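Local coordinates for spike protein P1 (Pseudoalteromonas phage pm2, PDB 2VVE) that serves as the receptor-binding spike at the fivefold vertices of the virion, its C-terminal part recognising the host and its N-terminal part joining the capsid vertex, at residues D30-P41 with G245-T254; P155-E164 with L191-H202. All coordinates share one frame; numbering follows the deposited sequence.

The two contacts lie in different beta domains of the elongated spike. Their centres are 32 Å apart, and their nearest atoms about 11 Å, so they do not touch. Interaction 1 pairs strand 33-39 with strand 245-253, the last of the chain, in a four-stranded antiparallel sheet of the second jelly-roll region. Interaction 2 joins the two sheets of the other domain: strand 151-160 belongs to one, strand 189-195 to the other, and strand 200-208 returns to the first. Along the chain, both segments of interaction 2 fall between those of interaction 1. The chain therefore leaves the jelly-roll domain of interaction 1, builds the domain of interaction 2 and returns to complete the former.

Interaction 1. Residues D30-P41 with G245-T254; sequences DASRNRASIKSP and GYAQILMERT
R35 and E252 lie side by side on one face of an antiparallel strand pair and point the same way. R35 has CG anti to its backbone N (chi1 176°) and runs extended to NE, and chi4 (-97°) then brings NH2 within 3.0 Å of OE2 of E252. This is a salt bridge, but its hydrogen bond is weak, and the guanidinium and carboxylate planes are turned 52° apart. E252 OE2 meets the guanidinium at its edge. The second subunit supplies further partners: the backbone O of its Q71 for R35 NH2 and the backbone N of its N73 for E252 OE2.

On the other face, M251 crosses R33 at about a right angle, with M251 CE 3.7 Å from R33 CD. The guanidinium of R33 is held by the backbone O atoms of P28 and G76. Further along this face, I38 and I249 run side by side. CD1 of I249 packs between the two branches of I38, 3.7 Å from CG2.

Backbone bonds join S37 to L250 and K39 to Q248 in both directions. At the other end, N34 and R35 both face E252, forming a classic beta bulge. N34 N donates to E252 O at 2.9 Å, whereas the bond from R35 N to the same oxygen is weak. There N34 ND2 reaches T254 OG1 at 3.0 Å, and S9 OG is a second partner of the amide. T254 N donates to S32 O. D30 OD1 forms an Asx turn with S32 N and also accepts from S32 OG, which touches R253 CD at 3.3 Å.

The last strand is thus bonded into the sheet up to its last residue. One face packs largely through aliphatic groups; the other carries a charged pair that also bonds across the subunit interface.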
loop_
_atom_site.group_PDB
_atom_site.type_symbol
_atom_site.label_atom_id
_atom_site.label_comp_id
_atom_site.label_asym_id
_atom_site.label_seq_id
_atom_site.Cartn_x
_atom_site.Cartn_y
_atom_site.Cartn_z
ATOM N N ASP A 30 -15.299 27.432 17.191
ATOM C CA ASP A 30 -14.666 27.384 18.501
ATOM C C ASP A 30 -13.376 28.197 18.418
ATOM O O ASP A 30 -12.372 27.731 17.873
ATOM C CB ASP A 30 -14.412 25.916 18.873
ATOM C CG ASP A 30 -13.685 25.750 20.193
ATOM O OD1 ASP A 30 -13.251 26.755 20.801
ATOM O OD2 ASP A 30 -13.526 24.590 20.612
ATOM N N ALA A 31 -13.429 29.419 18.956
ATOM C CA ALA A 31 -12.305 30.360 18.904
ATOM C C ALA A 31 -11.007 29.789 19.489
ATOM O O ALA A 31 -9.920 30.245 19.141
ATOM C CB ALA A 31 -12.669 31.665 19.603
ATOM N N SER A 32 -11.116 28.796 20.369
ATOM C CA SER A 32 -9.922 28.239 21.010
ATOM C C SER A 32 -9.176 27.257 20.102
ATOM O O SER A 32 -7.963 27.054 20.263
ATOM C CB SER A 32 -10.244 27.630 22.385
ATOM O OG SER A 32 -11.154 26.536 22.303
ATOM N N ARG A 33 -9.883 26.686 19.124
ATOM C CA ARG A 33 -9.309 25.608 18.311
ATOM C C ARG A 33 -8.336 26.109 17.236
ATOM O O ARG A 33 -8.669 26.986 16.440
ATOM C CB ARG A 33 -10.410 24.748 17.683
ATOM C CG ARG A 33 -9.873 23.476 17.036
ATOM C CD ARG A 33 -11.014 22.679 16.395
ATOM N NE ARG A 33 -11.447 23.298 15.139
ATOM C CZ ARG A 33 -12.647 23.829 14.924
ATOM N NH1 ARG A 33 -13.588 23.820 15.869
ATOM N NH2 ARG A 33 -12.914 24.361 13.745
ATOM N N ASN A 34 -7.139 25.532 17.219
ATOM C CA ASN A 34 -6.132 25.855 16.212
ATOM C C ASN A 34 -5.899 24.774 15.171
ATOM O O ASN A 34 -5.463 25.058 14.046
ATOM C CB ASN A 34 -4.801 26.152 16.899
ATOM C CG ASN A 34 -4.839 27.422 17.677
ATOM O OD1 ASN A 34 -5.485 28.403 17.264
ATOM N ND2 ASN A 34 -4.165 27.429 18.830
ATOM N N ARG A 35 -6.139 23.525 15.555
ATOM C CA ARG A 35 -5.824 22.407 14.681
ATOM C C ARG A 35 -6.618 21.172 15.081
ATOM O O ARG A 35 -6.865 20.936 16.270
ATOM C CB ARG A 35 -4.307 22.134 14.728
ATOM C CG ARG A 35 -3.857 20.917 13.919
ATOM C CD ARG A 35 -2.334 20.759 13.944
ATOM N NE ARG A 35 -1.920 19.661 13.079
ATOM C CZ ARG A 35 -1.653 18.419 13.476
ATOM N NH1 ARG A 35 -1.300 17.526 12.569
ATOM N NH2 ARG A 35 -1.723 18.067 14.760
ATOM N N ALA A 36 -7.035 20.408 14.074
ATOM C CA ALA A 36 -7.624 19.090 14.277
ATOM C C ALA A 36 -6.981 18.102 13.294
ATOM O O ALA A 36 -6.908 18.376 12.098
ATOM C CB ALA A 36 -9.134 19.143 14.094
ATOM N N SER A 37 -6.479 16.981 13.805
ATOM C CA SER A 37 -6.051 15.872 12.939
ATOM C C SER A 37 -7.111 14.779 13.017
ATOM O O SER A 37 -7.424 14.288 14.098
ATOM C CB SER A 37 -4.665 15.338 13.342
ATOM O OG SER A 37 -4.019 14.621 12.275
ATOM N N ILE A 38 -7.640 14.393 11.858
ATOM C CA ILE A 38 -8.845 13.580 11.771
ATOM C C ILE A 38 -8.601 12.343 10.890
ATOM O O ILE A 38 -7.946 12.428 9.852
ATOM C CB ILE A 38 -10.003 14.413 11.172
ATOM C CG1 ILE A 38 -10.225 15.699 11.989
ATOM C CG2 ILE A 38 -11.297 13.579 11.019
ATOM C CD1 ILE A 38 -10.852 16.823 11.214
ATOM N N LYS A 39 -9.163 11.205 11.302
ATOM C CA LYS A 39 -9.166 10.020 10.454
ATOM C C LYS A 39 -10.541 9.382 10.526
ATOM O O LYS A 39 -11.029 9.076 11.615
ATOM C CB LYS A 39 -8.104 8.989 10.854
ATOM C CG LYS A 39 -8.025 7.777 9.867
ATOM C CD LYS A 39 -7.139 6.630 10.376
ATOM C CE LYS A 39 -5.672 7.062 10.461
ATOM N NZ LYS A 39 -4.770 5.961 10.925
ATOM N N SER A 40 -11.144 9.189 9.357
ATOM C CA SER A 40 -12.467 8.555 9.254
ATOM C C SER A 40 -12.315 7.124 8.746
ATOM O O SER A 40 -11.530 6.885 7.830
ATOM C CB SER A 40 -13.365 9.348 8.298
ATOM O OG SER A 40 -14.622 8.713 8.111
ATOM N N PRO A 41 -13.077 6.173 9.321
ATOM C CA PRO A 41 -12.979 4.798 8.866
ATOM C C PRO A 41 -13.768 4.549 7.579
ATOM O O PRO A 41 -13.704 3.453 7.028
ATOM C CB PRO A 41 -13.602 4.005 10.026
ATOM C CG PRO A 41 -14.639 4.926 10.577
ATOM C CD PRO A 41 -14.057 6.314 10.425
ATOM N N GLY A 245 -19.631 4.977 11.641
ATOM C CA GLY A 245 -18.282 4.759 12.105
ATOM C C GLY A 245 -17.943 5.882 13.040
ATOM O O GLY A 245 -18.720 6.840 13.192
ATOM N N TYR A 246 -16.788 5.767 13.675
ATOM C CA TYR A 246 -16.323 6.807 14.569
ATOM C C TYR A 246 -15.074 7.439 13.982
ATOM O O TYR A 246 -14.088 6.746 13.719
ATOM C CB TYR A 246 -16.072 6.240 15.971
ATOM C CG TYR A 246 -17.337 5.714 16.613
ATOM C CD1 TYR A 246 -17.798 4.427 16.339
ATOM C CD2 TYR A 246 -18.095 6.517 17.457
ATOM C CE1 TYR A 246 -18.983 3.942 16.904
ATOM C CE2 TYR A 246 -19.278 6.036 18.040
ATOM C CZ TYR A 246 -19.708 4.759 17.762
ATOM O OH TYR A 246 -20.876 4.302 18.332
ATOM N N ALA A 247 -15.142 8.749 13.759
ATOM C CA ALA A 247 -13.989 9.529 13.306
ATOM C C ALA A 247 -13.068 9.785 14.485
ATOM O O ALA A 247 -13.527 10.117 15.574
ATOM C CB ALA A 247 -14.443 10.847 12.690
ATOM N N GLN A 248 -11.774 9.588 14.269
ATOM C CA GLN A 248 -10.764 9.783 15.312
ATOM C C GLN A 248 -10.313 11.229 15.243
ATOM O O GLN A 248 -9.968 11.703 14.158
ATOM C CB GLN A 248 -9.566 8.847 15.055
ATOM C CG GLN A 248 -9.903 7.348 15.035
ATOM C CD GLN A 248 -10.429 6.862 16.374
ATOM O OE1 GLN A 248 -9.988 7.324 17.433
ATOM N NE2 GLN A 248 -11.383 5.925 16.337
ATOM N N ILE A 249 -10.307 11.929 16.381
ATOM C CA ILE A 249 -9.953 13.344 16.415
ATOM C C ILE A 249 -8.907 13.628 17.467
ATOM O O ILE A 249 -9.059 13.256 18.617
ATOM C CB ILE A 249 -11.177 14.283 16.739
ATOM C CG1 ILE A 249 -12.457 13.851 16.013
ATOM C CG2 ILE A 249 -10.807 15.781 16.511
ATOM C CD1 ILE A 249 -12.424 13.992 14.491
ATOM N N LEU A 250 -7.831 14.267 17.039
ATOM C CA LEU A 250 -6.893 14.911 17.947
ATOM C C LEU A 250 -7.035 16.406 17.700
ATOM O O LEU A 250 -6.795 16.885 16.583
ATOM C CB LEU A 250 -5.463 14.421 17.675
ATOM C CG LEU A 250 -4.423 15.100 18.574
ATOM C CD1 LEU A 250 -3.431 14.082 19.080
ATOM C CD2 LEU A 250 -3.727 16.255 17.862
ATOM N N MET A 251 -7.451 17.131 18.739
ATOM C CA MET A 251 -7.672 18.562 18.653
ATOM C C MET A 251 -6.648 19.314 19.498
ATOM O O MET A 251 -6.359 18.918 20.632
ATOM C CB MET A 251 -9.074 18.880 19.181
ATOM C CG MET A 251 -9.421 20.334 19.041
ATOM S SD MET A 251 -11.113 20.638 19.560
ATOM C CE MET A 251 -12.032 19.718 18.340
ATOM N N GLU A 252 -6.145 20.419 18.954
ATOM C CA GLU A 252 -5.246 21.324 19.677
ATOM C C GLU A 252 -5.881 22.707 19.824
ATOM O O GLU A 252 -6.441 23.254 18.876
ATOM C CB GLU A 252 -3.899 21.435 18.970
ATOM C CG GLU A 252 -3.338 20.056 18.562
ATOM C CD GLU A 252 -2.037 20.146 17.783
ATOM O OE1 GLU A 252 -1.652 21.256 17.378
ATOM O OE2 GLU A 252 -1.400 19.098 17.601
ATOM N N ARG A 253 -5.796 23.244 21.033
ATOM C CA ARG A 253 -6.434 24.516 21.388
ATOM C C ARG A 253 -5.513 25.390 22.233
ATOM O O ARG A 253 -4.629 24.880 22.933
ATOM C CB ARG A 253 -7.733 24.264 22.164
ATOM C CG ARG A 253 -8.861 23.626 21.345
ATOM C CD ARG A 253 -10.084 23.366 22.203
ATOM N NE ARG A 253 -9.803 22.370 23.230
ATOM C CZ ARG A 253 -10.624 22.054 24.224
ATOM N NH1 ARG A 253 -11.799 22.663 24.346
ATOM N NH2 ARG A 253 -10.259 21.131 25.101
ATOM N N THR A 254 -5.743 26.704 22.181
ATOM C CA THR A 254 -4.989 27.676 22.974
ATOM C C THR A 254 -5.354 27.541 24.456
ATOM O O THR A 254 -6.461 27.119 24.801
ATOM C CB THR A 254 -5.255 29.122 22.482
ATOM O OG1 THR A 254 -4.848 29.243 21.115
ATOM C CG2 THR A 254 -4.489 30.165 23.323
#

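Interaction 2. Residues P155-E164 with L191-H202; sequences PAFYITEGDE and LDVMVTLSAGVH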
loop_
_atom_site.group_PDB
_atom_site.type_symbol
_atom_site.label_atom_id
_atom_site.label_comp_id
_atom_site.label_asym_id
_atom_site.label_seq_id
_atom_site.Cartn_x
_atom_site.Cartn_y
_atom_site.Cartn_z
ATOM N N PRO A 155 -37.191 -18.532 14.536
ATOM C CA PRO A 155 -36.069 -17.950 13.798
ATOM C C PRO A 155 -34.903 -17.625 14.734
ATOM O O PRO A 155 -35.120 -17.362 15.918
ATOM C CB PRO A 155 -36.665 -16.676 13.180
ATOM C CG PRO A 155 -37.844 -16.341 14.068
ATOM C CD PRO A 155 -38.379 -17.654 14.535
ATOM N N ALA A 156 -33.681 -17.677 14.219
ATOM C CA ALA A 156 -32.505 -17.345 15.034
ATOM C C ALA A 156 -31.440 -16.649 14.206
ATOM O O ALA A 156 -31.461 -16.721 12.968
ATOM C CB ALA A 156 -31.929 -18.597 15.694
ATOM N N PHE A 157 -30.546 -15.938 14.894
ATOM C CA PHE A 157 -29.240 -15.594 14.340
ATOM C C PHE A 157 -28.252 -16.526 14.983
ATOM O O PHE A 157 -28.200 -16.602 16.213
ATOM C CB PHE A 157 -28.830 -14.166 14.697
ATOM C CG PHE A 157 -29.775 -13.119 14.199
ATOM C CD1 PHE A 157 -30.032 -12.982 12.838
ATOM C CD2 PHE A 157 -30.396 -12.255 15.094
ATOM C CE1 PHE A 157 -30.907 -11.978 12.368
ATOM C CE2 PHE A 157 -31.285 -11.258 14.645
ATOM C CZ PHE A 157 -31.531 -11.122 13.276
ATOM N N TYR A 158 -27.492 -17.250 14.157
ATOM C CA TYR A 158 -26.314 -17.956 14.648
ATOM C C TYR A 158 -25.113 -17.044 14.399
ATOM O O TYR A 158 -24.831 -16.703 13.252
ATOM C CB TYR A 158 -26.100 -19.282 13.906
ATOM C CG TYR A 158 -27.108 -20.379 14.184
ATOM C CD1 TYR A 158 -28.085 -20.258 15.191
ATOM C CD2 TYR A 158 -27.081 -21.545 13.440
ATOM C CE1 TYR A 158 -28.998 -21.285 15.424
ATOM C CE2 TYR A 158 -27.980 -22.563 13.666
ATOM C CZ TYR A 158 -28.925 -22.447 14.652
ATOM O OH TYR A 158 -29.789 -23.514 14.838
ATOM N N ILE A 159 -24.408 -16.660 15.461
ATOM C CA ILE A 159 -23.325 -15.678 15.351
ATOM C C ILE A 159 -22.010 -16.251 15.883
ATOM O O ILE A 159 -21.977 -16.854 16.960
ATOM C CB ILE A 159 -23.665 -14.361 16.100
ATOM C CG1 ILE A 159 -25.064 -13.855 15.702
ATOM C CG2 ILE A 159 -22.575 -13.292 15.856
ATOM C CD1 ILE A 159 -25.464 -12.513 16.338
ATOM N N THR A 160 -20.916 -16.046 15.151
ATOM C CA THR A 160 -19.613 -16.527 15.639
ATOM C C THR A 160 -19.262 -15.771 16.940
ATOM O O THR A 160 -19.459 -14.563 17.025
ATOM C CB THR A 160 -18.487 -16.348 14.589
ATOM O OG1 THR A 160 -18.397 -14.975 14.212
ATOM C CG2 THR A 160 -18.754 -17.199 13.328
ATOM N N GLU A 161 -18.784 -16.481 17.958
ATOM C CA GLU A 161 -18.390 -15.814 19.212
ATOM C C GLU A 161 -17.001 -15.208 19.072
ATOM O O GLU A 161 -16.698 -14.169 19.667
ATOM C CB GLU A 161 -18.446 -16.761 20.416
ATOM C CG GLU A 161 -18.318 -16.014 21.755
ATOM C CD GLU A 161 -18.751 -16.836 22.949
ATOM O OE1 GLU A 161 -18.132 -17.895 23.201
ATOM O OE2 GLU A 161 -19.708 -16.415 23.643
ATOM N N GLY A 162 -16.151 -15.880 18.303
ATOM C CA GLY A 162 -14.915 -15.275 17.833
ATOM C C GLY A 162 -15.186 -14.624 16.491
ATOM O O GLY A 162 -16.343 -14.344 16.141
ATOM N N ASP A 163 -14.126 -14.402 15.722
ATOM C CA ASP A 163 -14.263 -13.734 14.430
ATOM C C ASP A 163 -14.729 -14.699 13.331
ATOM O O ASP A 163 -15.085 -15.845 13.616
ATOM C CB ASP A 163 -12.967 -13.006 14.047
ATOM C CG ASP A 163 -11.767 -13.933 13.956
ATOM O OD1 ASP A 163 -11.941 -15.169 13.890
ATOM O OD2 ASP A 163 -10.634 -13.412 13.945
ATOM N N GLU A 164 -14.718 -14.236 12.081
ATOM C CA GLU A 164 -15.226 -15.028 10.958
ATOM C C GLU A 164 -14.365 -16.265 10.630
ATOM O O GLU A 164 -14.785 -17.120 9.843
ATOM C CB GLU A 164 -15.457 -14.141 9.718
ATOM C CG GLU A 164 -14.193 -13.747 8.934
ATOM C CD GLU A 164 -13.439 -12.559 9.530
ATOM O OE1 GLU A 164 -12.878 -11.766 8.742
ATOM O OE2 GLU A 164 -13.398 -12.414 10.772
ATOM N N LEU A 191 -37.971 -10.228 15.055
ATOM C CA LEU A 191 -36.973 -10.891 15.869
ATOM C C LEU A 191 -36.152 -9.748 16.470
ATOM O O LEU A 191 -35.705 -8.863 15.747
ATOM C CB LEU A 191 -36.137 -11.853 14.999
ATOM C CG LEU A 191 -34.920 -12.564 15.597
ATOM C CD1 LEU A 191 -35.266 -13.432 16.802
ATOM C CD2 LEU A 191 -34.181 -13.384 14.533
ATOM N N ASP A 192 -36.011 -9.721 17.794
ATOM C CA ASP A 192 -35.307 -8.618 18.450
ATOM C C ASP A 192 -34.479 -9.170 19.597
ATOM O O ASP A 192 -35.020 -9.579 20.637
ATOM C CB ASP A 192 -36.305 -7.555 18.946
ATOM C CG ASP A 192 -35.629 -6.302 19.543
ATOM O OD1 ASP A 192 -34.375 -6.203 19.637
ATOM O OD2 ASP A 192 -36.382 -5.381 19.913
ATOM N N VAL A 193 -33.166 -9.199 19.389
ATOM C CA VAL A 193 -32.254 -9.699 20.413
ATOM C C VAL A 193 -31.204 -8.656 20.762
ATOM O O VAL A 193 -30.798 -7.847 19.916
ATOM C CB VAL A 193 -31.566 -11.042 19.985
ATOM C CG1 VAL A 193 -32.613 -12.143 19.778
ATOM C CG2 VAL A 193 -30.709 -10.850 18.731
ATOM N N MET A 194 -30.763 -8.684 22.009
ATOM C CA MET A 194 -29.567 -7.973 22.401
ATOM C C MET A 194 -28.394 -8.925 22.182
ATOM O O MET A 194 -28.447 -10.094 22.556
ATOM C CB MET A 194 -29.628 -7.555 23.874
ATOM C CG MET A 194 -30.720 -6.546 24.209
ATOM S SD MET A 194 -30.598 -5.017 23.257
ATOM C CE MET A 194 -29.020 -4.394 23.819
ATOM N N VAL A 195 -27.333 -8.410 21.579
ATOM C CA VAL A 195 -26.125 -9.181 21.354
ATOM C C VAL A 195 -24.937 -8.400 21.889
ATOM O O VAL A 195 -24.883 -7.171 21.763
ATOM C CB VAL A 195 -25.944 -9.493 19.841
ATOM C CG1 VAL A 195 -24.711 -10.317 19.606
ATOM C CG2 VAL A 195 -27.148 -10.237 19.311
ATOM N N THR A 196 -23.996 -9.113 22.503
ATOM C CA THR A 196 -22.799 -8.492 23.041
ATOM C C THR A 196 -21.578 -9.149 22.420
ATOM O O THR A 196 -21.347 -10.342 22.617
ATOM C CB THR A 196 -22.741 -8.599 24.591
ATOM O OG1 THR A 196 -23.887 -7.956 25.159
ATOM C CG2 THR A 196 -21.490 -7.946 25.127
ATOM N N LEU A 197 -20.799 -8.362 21.683
ATOM C CA LEU A 197 -19.685 -8.903 20.898
ATOM C C LEU A 197 -18.354 -8.205 21.141
ATOM O O LEU A 197 -18.300 -7.000 21.346
ATOM C CB LEU A 197 -20.008 -8.836 19.404
ATOM C CG LEU A 197 -21.272 -9.545 18.895
ATOM C CD1 LEU A 197 -21.513 -9.229 17.423
ATOM C CD2 LEU A 197 -21.244 -11.060 19.137
ATOM N N SER A 198 -17.279 -8.990 21.089
ATOM C CA SER A 198 -15.922 -8.457 21.101
ATOM C C SER A 198 -15.643 -7.692 19.814
ATOM O O SER A 198 -16.266 -7.956 18.776
ATOM C CB SER A 198 -14.923 -9.604 21.246
ATOM O OG SER A 198 -15.172 -10.593 20.271
ATOM N N ALA A 199 -14.708 -6.747 19.887
ATOM C CA ALA A 199 -14.295 -5.976 18.720
ATOM C C ALA A 199 -13.833 -6.920 17.622
ATOM O O ALA A 199 -13.258 -7.981 17.896
ATOM C CB ALA A 199 -13.186 -4.996 19.082
ATOM N N GLY A 200 -14.104 -6.535 16.382
ATOM C CA GLY A 200 -13.748 -7.364 15.240
ATOM C C GLY A 200 -14.951 -7.843 14.460
ATOM O O GLY A 200 -16.095 -7.483 14.760
ATOM N N VAL A 201 -14.683 -8.673 13.462
ATOM C CA VAL A 201 -15.712 -9.144 12.559
ATOM C C VAL A 201 -16.380 -10.380 13.155
ATOM O O VAL A 201 -15.704 -11.287 13.644
ATOM C CB VAL A 201 -15.121 -9.438 11.157
ATOM C CG1 VAL A 201 -16.153 -10.046 10.234
ATOM C CG2 VAL A 201 -14.535 -8.165 10.550
ATOM N N HIS A 202 -17.710 -10.392 13.130
ATOM C CA HIS A 202 -18.491 -11.551 13.526
ATOM C C HIS A 202 -19.432 -11.887 12.373
ATOM O O HIS A 202 -20.022 -11.000 11.753
ATOM C CB HIS A 202 -19.307 -11.288 14.799
ATOM C CG HIS A 202 -18.461 -11.040 16.012
ATOM N ND1 HIS A 202 -18.158 -12.032 16.918
ATOM C CD2 HIS A 202 -17.821 -9.925 16.444
ATOM C CE1 HIS A 202 -17.387 -11.538 17.870
ATOM N NE2 HIS A 202 -17.162 -10.262 17.603
HETATM O O HOH W 1 -17.796 -12.055 20.973
#
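Two sheets of the domain face each other here, and a turn carries the chain from one to the other. F157, on strand 155-160, meets L191 of the opposing strand. L191 CD2 sits over one face of the F157 ring, 3.8 Å from its centroid, in a CH-pi contact. V193 CG2 comes in at the edge of the same ring, in its plane, 3.9 Å from CD2. Further on, I159 and V195 reach toward each other tip to tip, with CD1 of I159 4.0 Å from CG1 of V195.

The strand axes are 8.5 Å apart and cross at 38°, so side chains alone bridge the gap. This is the packing of a beta sandwich, consistent with the jelly-roll-like fold of the spike. Strand 200-202 then rejoins the sheet of strand 155-160, and H202 ties the turn down. Its ND1 donates to T160 O at 2.8 Å, nearly in the ring plane but from above the carbonyl plane. Its NE2 donates to S198 O at 2.7 Å. The two bonds hold the ring at both nitrogens, while L197 CB packs over one face. Donating from both, it is probably positively charged. T160 OG1 bonds to G162 O and also accepts from the backbone N of R203. A water links E161 O to S198 N. At the far end, E164 bends back so that OE2 lies 3.5 Å from V201 CB.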